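Local coordinates for protein aminodeoxyfutalosine deaminase (Deinococcus radiodurans, PDB 2IMR) that catalyses the zinc-dependent deamination of aminodeoxyfutalosine to futalosine in menaquinone biosynthesis and, less efficiently, deaminates adenosine and several related nucleosides, at residues I239-A242 with T246-E249; A111-Q116 with G256-N261. All coordinates share one frame; numbering follows the deposited sequence.

Contact 1. Residues I239-A242 with T246-E249; sequences IHVA and TELE. With ZN (zinc ion), chain B.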
ATOM      1  N   ILE A 239       7.450  -1.632   4.969  1.00 12.89           N
ATOM      2  CA  ILE A 239       7.694  -1.079   6.301  1.00 12.63           C
ATOM      3  C   ILE A 239       6.851   0.194   6.441  1.00 13.32           C
ATOM      4  O   ILE A 239       6.847   1.031   5.538  1.00 13.17           O
ATOM      5  CB  ILE A 239       9.190  -0.674   6.482  1.00 13.25           C
ATOM      6  CG1 ILE A 239      10.108  -1.843   6.119  1.00 13.97           C
ATOM      7  CG2 ILE A 239       9.447  -0.230   7.928  1.00 13.77           C
ATOM      8  CD1 ILE A 239      11.582  -1.474   6.092  1.00 15.63           C
ATOM      9  N   HIS A 240       6.118   0.328   7.547  1.00 14.16           N
ATOM     10  CA  HIS A 240       5.331   1.544   7.778  1.00 14.13           C
ATOM     11  C   HIS A 240       6.333   2.572   8.274  1.00 13.99           C
ATOM     12  O   HIS A 240       6.988   2.343   9.286  1.00 15.41           O
ATOM     13  CB  HIS A 240       4.285   1.352   8.878  1.00 12.78           C
ATOM     14  CG  HIS A 240       3.300   0.261   8.605  1.00 13.54           C
ATOM     15  ND1 HIS A 240       3.493  -1.038   9.024  1.00 16.50           N
ATOM     16  CD2 HIS A 240       2.091   0.283   7.995  1.00 17.59           C
ATOM     17  CE1 HIS A 240       2.445  -1.768   8.688  1.00 18.45           C
ATOM     18  NE2 HIS A 240       1.579  -0.990   8.064  1.00 16.58           N
ATOM     19  N   VAL A 241       6.446   3.709   7.594  1.00 14.38           N
ATOM     20  CA  VAL A 241       7.424   4.708   8.014  1.00 14.91           C
ATOM     21  C   VAL A 241       6.898   6.137   8.044  1.00 15.83           C
ATOM     22  O   VAL A 241       6.228   6.578   7.109  1.00 14.27           O
ATOM     23  CB  VAL A 241       8.668   4.666   7.092  1.00 16.57           C
ATOM     24  CG1 VAL A 241       9.717   5.670   7.569  1.00 17.72           C
ATOM     25  CG2 VAL A 241       9.245   3.257   7.074  1.00 16.30           C
ATOM     26  N   ALA A 242       7.211   6.841   9.131  1.00 12.81           N
ATOM     27  CA  ALA A 242       6.821   8.240   9.318  1.00 14.05           C
ATOM     28  C   ALA A 242       5.332   8.520   9.103  1.00 15.44           C
ATOM     29  O   ALA A 242       4.955   9.538   8.506  1.00 15.02           O
ATOM     30  CB  ALA A 242       7.660   9.137   8.400  1.00 13.94           C
ATOM     31  N   THR A 246       4.296  12.659  15.242  1.00 18.12           N
ATOM     32  CA  THR A 246       4.956  12.372  16.508  1.00 18.73           C
ATOM     33  C   THR A 246       6.069  11.326  16.367  1.00 18.02           C
ATOM     34  O   THR A 246       6.894  11.165  17.269  1.00 17.73           O
ATOM     35  CB  THR A 246       3.937  11.919  17.580  1.00 18.23           C
ATOM     36  OG1 THR A 246       3.091  10.895  17.046  1.00 19.37           O
ATOM     37  CG2 THR A 246       3.075  13.100  18.021  1.00 20.09           C
ATOM     38  N   GLU A 247       6.094  10.615  15.242  1.00 16.65           N
ATOM     39  CA  GLU A 247       7.146   9.630  15.007  1.00 16.24           C
ATOM     40  C   GLU A 247       8.413  10.397  14.627  1.00 18.02           C
ATOM     41  O   GLU A 247       9.509  10.115  15.125  1.00 17.44           O
ATOM     42  CB  GLU A 247       6.763   8.672  13.872  1.00 15.63           C
ATOM     43  CG  GLU A 247       7.842   7.623  13.576  1.00 15.19           C
ATOM     44  CD  GLU A 247       7.516   6.756  12.373  1.00 14.80           C
ATOM     45  OE1 GLU A 247       6.320   6.476  12.155  1.00 13.84           O
ATOM     46  OE2 GLU A 247       8.456   6.341  11.655  1.00 14.51           O
ATOM     47  N   LEU A 248       8.262  11.379  13.745  1.00 17.29           N
ATOM     48  CA  LEU A 248       9.408  12.185  13.331  1.00 18.77           C
ATOM     49  C   LEU A 248       9.954  12.935  14.548  1.00 19.42           C
ATOM     50  O   LEU A 248      11.167  13.083  14.715  1.00 20.78           O
ATOM     51  CB  LEU A 248       8.988  13.186  12.253  1.00 17.37           C
ATOM     52  CG  LEU A 248      10.029  14.231  11.839  1.00 19.73           C
ATOM     53  CD1 LEU A 248      11.249  13.557  11.217  1.00 19.67           C
ATOM     54  CD2 LEU A 248       9.389  15.198  10.857  1.00 20.26           C
ATOM     55  N   GLU A 249       9.048  13.396  15.403  1.00 19.09           N
ATOM     56  CA  GLU A 249       9.444  14.131  16.600  1.00 21.63           C
ATOM     57  C   GLU A 249      10.333  13.323  17.546  1.00 22.28           C
ATOM     58  O   GLU A 249      11.368  13.816  17.998  1.00 20.17           O
ATOM     59  CB  GLU A 249       8.213  14.616  17.367  1.00 22.26           C
ATOM     60  CG  GLU A 249       8.559  15.565  18.514  1.00 26.03           C
ATOM     61  CD  GLU A 249       7.340  16.054  19.274  1.00 29.22           C
ATOM     62  OE1 GLU A 249       6.226  16.042  18.705  1.00 28.75           O
ATOM     63  OE2 GLU A 249       7.500  16.468  20.441  1.00 29.67           O
TER
HETATM   64 ZN    ZN B 500      -0.453  -0.965   7.617  1.00 24.46          ZN
HETATM   65  O   HOH W   1       5.442   4.391  11.009  1.00 16.60           O
HETATM   66  O   HOH W   2      -1.086   0.685   7.916  1.00 15.57           O
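Ala-242, just past the end of strand 238-241, and Glu-247, in helix 245-253, bring the two backbones closest, their CA atoms 5.9 Å apart. A single side chain spans this gap. The CA-CB bond of Glu-247 points toward the strand; with CG anti to the backbone N (chi1 179°) and the chain extended beyond it, the carboxylate is delivered to the backbone at the strand's end. There Ala-242 N donates to Glu-247 OE2 over 2.9 Å, with an N-H...O angle of 151°. The donor stands above the carboxylate plane, 44° out of it. Water 1 donates to Glu-247 OE1 at 2.5 Å, an unusually short distance, and only weakly to the carbonyl O of His-240 at 3.1 Å, so the water bridge to the backbone of this zinc ligand is a tentative one. Pro-285 packs against the Glu-247 side chain. The buried carboxylate is thus held by two consecutive amides at the end of the strand, Ala-242 N and, weakly through OE1, Glu-243 N. An alanine here would probably leave the amide of Ala-242 and water 1 without their carboxylate acceptor and free the turn before the helix to shift. Two residues before Ala-242, the His-240 ring leads away from Glu-247, and its NE2 binds zinc at 2.1 Å. Its ND1 is hydrogen-bonded to His-213 O, which, together with the zinc bond, helps fix the ring's rotation. Zinc also holds water 2 at 1.8 Å, and His-99 and His-101 complete the observed protein ligands. A metal-binding histidine on a barrel strand, followed by a turn carrying the probable proton donor Glu-243, is characteristic of the amidohydrolase TIM-barrel active site.

Contact 2. Residues A111-Q116 with G256-N261; sequences ALPYFQ and GPLWDN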
ATOM      1  N   ALA A 111       0.523  -0.778  20.587  1.00 21.49           N
ATOM      2  CA  ALA A 111       1.870  -0.259  20.369  1.00 21.64           C
ATOM      3  C   ALA A 111       1.900   1.148  19.776  1.00 22.02           C
ATOM      4  O   ALA A 111       2.889   1.862  19.923  1.00 22.55           O
ATOM      5  CB  ALA A 111       2.640  -1.208  19.467  1.00 22.08           C
ATOM      6  N   LEU A 112       0.820   1.545  19.109  1.00 22.26           N
ATOM      7  CA  LEU A 112       0.758   2.859  18.471  1.00 21.94           C
ATOM      8  C   LEU A 112      -0.232   3.817  19.147  1.00 22.67           C
ATOM      9  O   LEU A 112      -1.439   3.765  18.902  1.00 22.00           O
ATOM     10  CB  LEU A 112       0.404   2.683  16.991  1.00 20.88           C
ATOM     11  CG  LEU A 112       1.292   1.681  16.238  1.00 22.25           C
ATOM     12  CD1 LEU A 112       0.927   1.667  14.755  1.00 23.08           C
ATOM     13  CD2 LEU A 112       2.758   2.060  16.414  1.00 21.98           C
ATOM     14  N   PRO A 113       0.279   4.720  19.997  1.00 22.83           N
ATOM     15  CA  PRO A 113      -0.516   5.705  20.733  1.00 24.75           C
ATOM     16  C   PRO A 113      -1.533   6.503  19.923  1.00 24.99           C
ATOM     17  O   PRO A 113      -2.676   6.665  20.354  1.00 23.20           O
ATOM     18  CB  PRO A 113       0.550   6.601  21.360  1.00 26.83           C
ATOM     19  CG  PRO A 113       1.651   5.635  21.640  1.00 25.71           C
ATOM     20  CD  PRO A 113       1.705   4.842  20.353  1.00 25.57           C
ATOM     21  N   TYR A 114      -1.130   6.996  18.753  1.00 23.97           N
ATOM     22  CA  TYR A 114      -2.036   7.798  17.941  1.00 23.44           C
ATOM     23  C   TYR A 114      -3.257   7.053  17.416  1.00 23.93           C
ATOM     24  O   TYR A 114      -4.236   7.681  17.007  1.00 24.45           O
ATOM     25  CB  TYR A 114      -1.275   8.485  16.798  1.00 23.21           C
ATOM     26  CG  TYR A 114      -0.480   7.570  15.906  1.00 23.57           C
ATOM     27  CD1 TYR A 114      -1.038   7.043  14.742  1.00 24.16           C
ATOM     28  CD2 TYR A 114       0.845   7.244  16.213  1.00 22.62           C
ATOM     29  CE1 TYR A 114      -0.305   6.224  13.903  1.00 23.16           C
ATOM     30  CE2 TYR A 114       1.592   6.419  15.378  1.00 23.78           C
ATOM     31  CZ  TYR A 114       1.008   5.914  14.222  1.00 24.23           C
ATOM     32  OH  TYR A 114       1.734   5.101  13.383  1.00 26.90           O
ATOM     33  N   PHE A 115      -3.216   5.724  17.424  1.00 23.34           N
ATOM     34  CA  PHE A 115      -4.378   4.960  16.990  1.00 26.11           C
ATOM     35  C   PHE A 115      -5.420   5.085  18.098  1.00 27.35           C
ATOM     36  O   PHE A 115      -6.619   5.165  17.840  1.00 27.32           O
ATOM     37  CB  PHE A 115      -4.035   3.481  16.788  1.00 25.14           C
ATOM     38  CG  PHE A 115      -3.706   3.120  15.368  1.00 25.14           C
ATOM     39  CD1 PHE A 115      -2.577   3.643  14.744  1.00 24.40           C
ATOM     40  CD2 PHE A 115      -4.521   2.250  14.656  1.00 26.03           C
ATOM     41  CE1 PHE A 115      -2.264   3.302  13.433  1.00 24.71           C
ATOM     42  CE2 PHE A 115      -4.218   1.903  13.338  1.00 26.77           C
ATOM     43  CZ  PHE A 115      -3.084   2.431  12.728  1.00 25.84           C
ATOM     44  N   GLN A 116      -4.939   5.102  19.337  1.00 28.32           N
ATOM     45  CA  GLN A 116      -5.802   5.210  20.506  1.00 29.72           C
ATOM     46  C   GLN A 116      -6.469   6.581  20.592  1.00 28.62           C
ATOM     47  O   GLN A 116      -7.585   6.708  21.100  1.00 28.43           O
ATOM     48  CB  GLN A 116      -4.985   4.964  21.778  1.00 32.31           C
ATOM     49  CG  GLN A 116      -4.256   3.627  21.810  1.00 35.17           C
ATOM     50  CD  GLN A 116      -5.201   2.451  21.673  1.00 38.40           C
ATOM     51  OE1 GLN A 116      -6.194   2.352  22.397  1.00 40.71           O
ATOM     52  NE2 GLN A 116      -4.895   1.546  20.745  1.00 38.55           N
ATOM     53  N   GLY A 256       8.224  13.289  23.077  1.00 21.69           N
ATOM     54  CA  GLY A 256       7.044  13.742  22.365  1.00 22.73           C
ATOM     55  C   GLY A 256       5.831  12.884  22.674  1.00 22.56           C
ATOM     56  O   GLY A 256       5.963  11.817  23.281  1.00 22.65           O
ATOM     57  N   PRO A 257       4.632  13.312  22.239  1.00 22.99           N
ATOM     58  CA  PRO A 257       3.349  12.634  22.445  1.00 23.60           C
ATOM     59  C   PRO A 257       3.262  11.139  22.140  1.00 22.45           C
ATOM     60  O   PRO A 257       2.466  10.439  22.757  1.00 22.54           O
ATOM     61  CB  PRO A 257       2.385  13.446  21.584  1.00 23.44           C
ATOM     62  CG  PRO A 257       2.982  14.816  21.623  1.00 25.02           C
ATOM     63  CD  PRO A 257       4.444  14.525  21.422  1.00 23.86           C
ATOM     64  N   LEU A 258       4.050  10.649  21.187  1.00 20.43           N
ATOM     65  CA  LEU A 258       4.004   9.226  20.863  1.00 20.77           C
ATOM     66  C   LEU A 258       4.775   8.455  21.927  1.00 20.59           C
ATOM     67  O   LEU A 258       4.196   7.710  22.715  1.00 21.60           O
ATOM     68  CB  LEU A 258       4.618   8.952  19.481  1.00 19.27           C
ATOM     69  CG  LEU A 258       4.356   7.573  18.847  1.00 20.72           C
ATOM     70  CD1 LEU A 258       4.890   7.565  17.421  1.00 18.77           C
ATOM     71  CD2 LEU A 258       5.015   6.464  19.656  1.00 18.94           C
ATOM     72  N   TRP A 259       6.086   8.654  21.952  1.00 20.67           N
ATOM     73  CA  TRP A 259       6.933   7.964  22.910  1.00 22.44           C
ATOM     74  C   TRP A 259       6.520   8.188  24.361  1.00 23.13           C
ATOM     75  O   TRP A 259       6.399   7.232  25.134  1.00 23.04           O
ATOM     76  CB  TRP A 259       8.395   8.391  22.731  1.00 22.46           C
ATOM     77  CG  TRP A 259       9.326   7.611  23.606  1.00 24.58           C
ATOM     78  CD1 TRP A 259       9.941   8.039  24.753  1.00 24.47           C
ATOM     79  CD2 TRP A 259       9.705   6.243  23.432  1.00 23.79           C
ATOM     80  NE1 TRP A 259      10.682   7.014  25.302  1.00 23.39           N
ATOM     81  CE2 TRP A 259      10.552   5.902  24.511  1.00 24.36           C
ATOM     82  CE3 TRP A 259       9.409   5.268  22.468  1.00 24.61           C
ATOM     83  CZ2 TRP A 259      11.106   4.628  24.651  1.00 24.47           C
ATOM     84  CZ3 TRP A 259       9.960   4.003  22.607  1.00 24.06           C
ATOM     85  CH2 TRP A 259      10.799   3.694  23.694  1.00 24.51           C
ATOM     86  N   ASP A 260       6.293   9.441  24.739  1.00 24.08           N
ATOM     87  CA  ASP A 260       5.936   9.740  26.122  1.00 24.83           C
ATOM     88  C   ASP A 260       4.574   9.219  26.571  1.00 24.99           C
ATOM     89  O   ASP A 260       4.231   9.315  27.748  1.00 24.01           O
ATOM     90  CB  ASP A 260       6.024  11.249  26.378  1.00 25.52           C
ATOM     91  CG  ASP A 260       7.409  11.810  26.095  1.00 26.75           C
ATOM     92  OD1 ASP A 260       8.356  11.011  25.922  1.00 26.28           O
ATOM     93  OD2 ASP A 260       7.550  13.049  26.050  1.00 27.87           O
ATOM     94  N   ASN A 261       3.805   8.658  25.643  1.00 26.38           N
ATOM     95  CA  ASN A 261       2.476   8.136  25.973  1.00 26.88           C
ATOM     96  C   ASN A 261       2.306   6.660  25.606  1.00 25.96           C
ATOM     97  O   ASN A 261       1.189   6.150  25.535  1.00 25.43           O
ATOM     98  CB  ASN A 261       1.409   8.978  25.268  1.00 30.31           C
ATOM     99  CG  ASN A 261       1.382  10.413  25.764  1.00 33.30           C
ATOM    100  OD1 ASN A 261       1.266  11.356  24.977  1.00 35.80           O
ATOM    101  ND2 ASN A 261       1.484  10.584  27.079  1.00 33.11           N
TER
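Pro-113 and Leu-258 form the close part of this apolar contact, which joins two excursions of the amidohydrolase TIM barrel: the short, weakly bonded helix around 113-116 and the loop after helix 245-253. Their side chains cross at about a right angle, with Pro-113 CD 3.8 Å from Leu-258 CD2. The proline ring also rests against main chain, since its CG lies 3.5 Å from Leu-258 O. Because Leu-258 holds CG anti to its N (chi1 -166°), the branch end comes nearer to the helix than its CA-CB bond suggests, and its two methyls divide the work: CD2 meets Pro-113, CD1 meets Tyr-114. Toward solvent the contact thins out: exposed Asn-261 makes the looser approach, its nearest atom being the backbone O, 4.0 Å from Pro-113 CG. On the inner side, the OH of Tyr-114 is hydrogen-bonded to Glu-243, the probable proton donor, and its ring stacks with His-244, consistent with a second-shell place for Tyr-114, whose ring edge is part of this packing. Tyr-114 and Leu-258 run side by side, pointing the same way, and the leucine methyl CD1 meets the ring at its edge, near the ring plane, 4.0 Å from CE2.

Along the chain the order is 111-116, 239-242, 246-249, 256-261, so contact 1 is nested within the long loop that contact 2 closes. Their centres lie 11 Å apart, on the same side of the chain's centre. Strand 238-241 belongs to a parallel sheet of the amidohydrolase TIM barrel, and all four segments fall within that family's range. Helix 245-253 is the bridge: it supplies one half of contact 1 and leads into the loop of contact 2, and Thr-246 OG1 packs 3.5 Å from Leu-258 CB. Both contacts adjoin Glu-243 and so sit beside the active site; contact 1 includes a zinc ligand, whereas the Tyr-114 side chain lies about 9 Å from the metal.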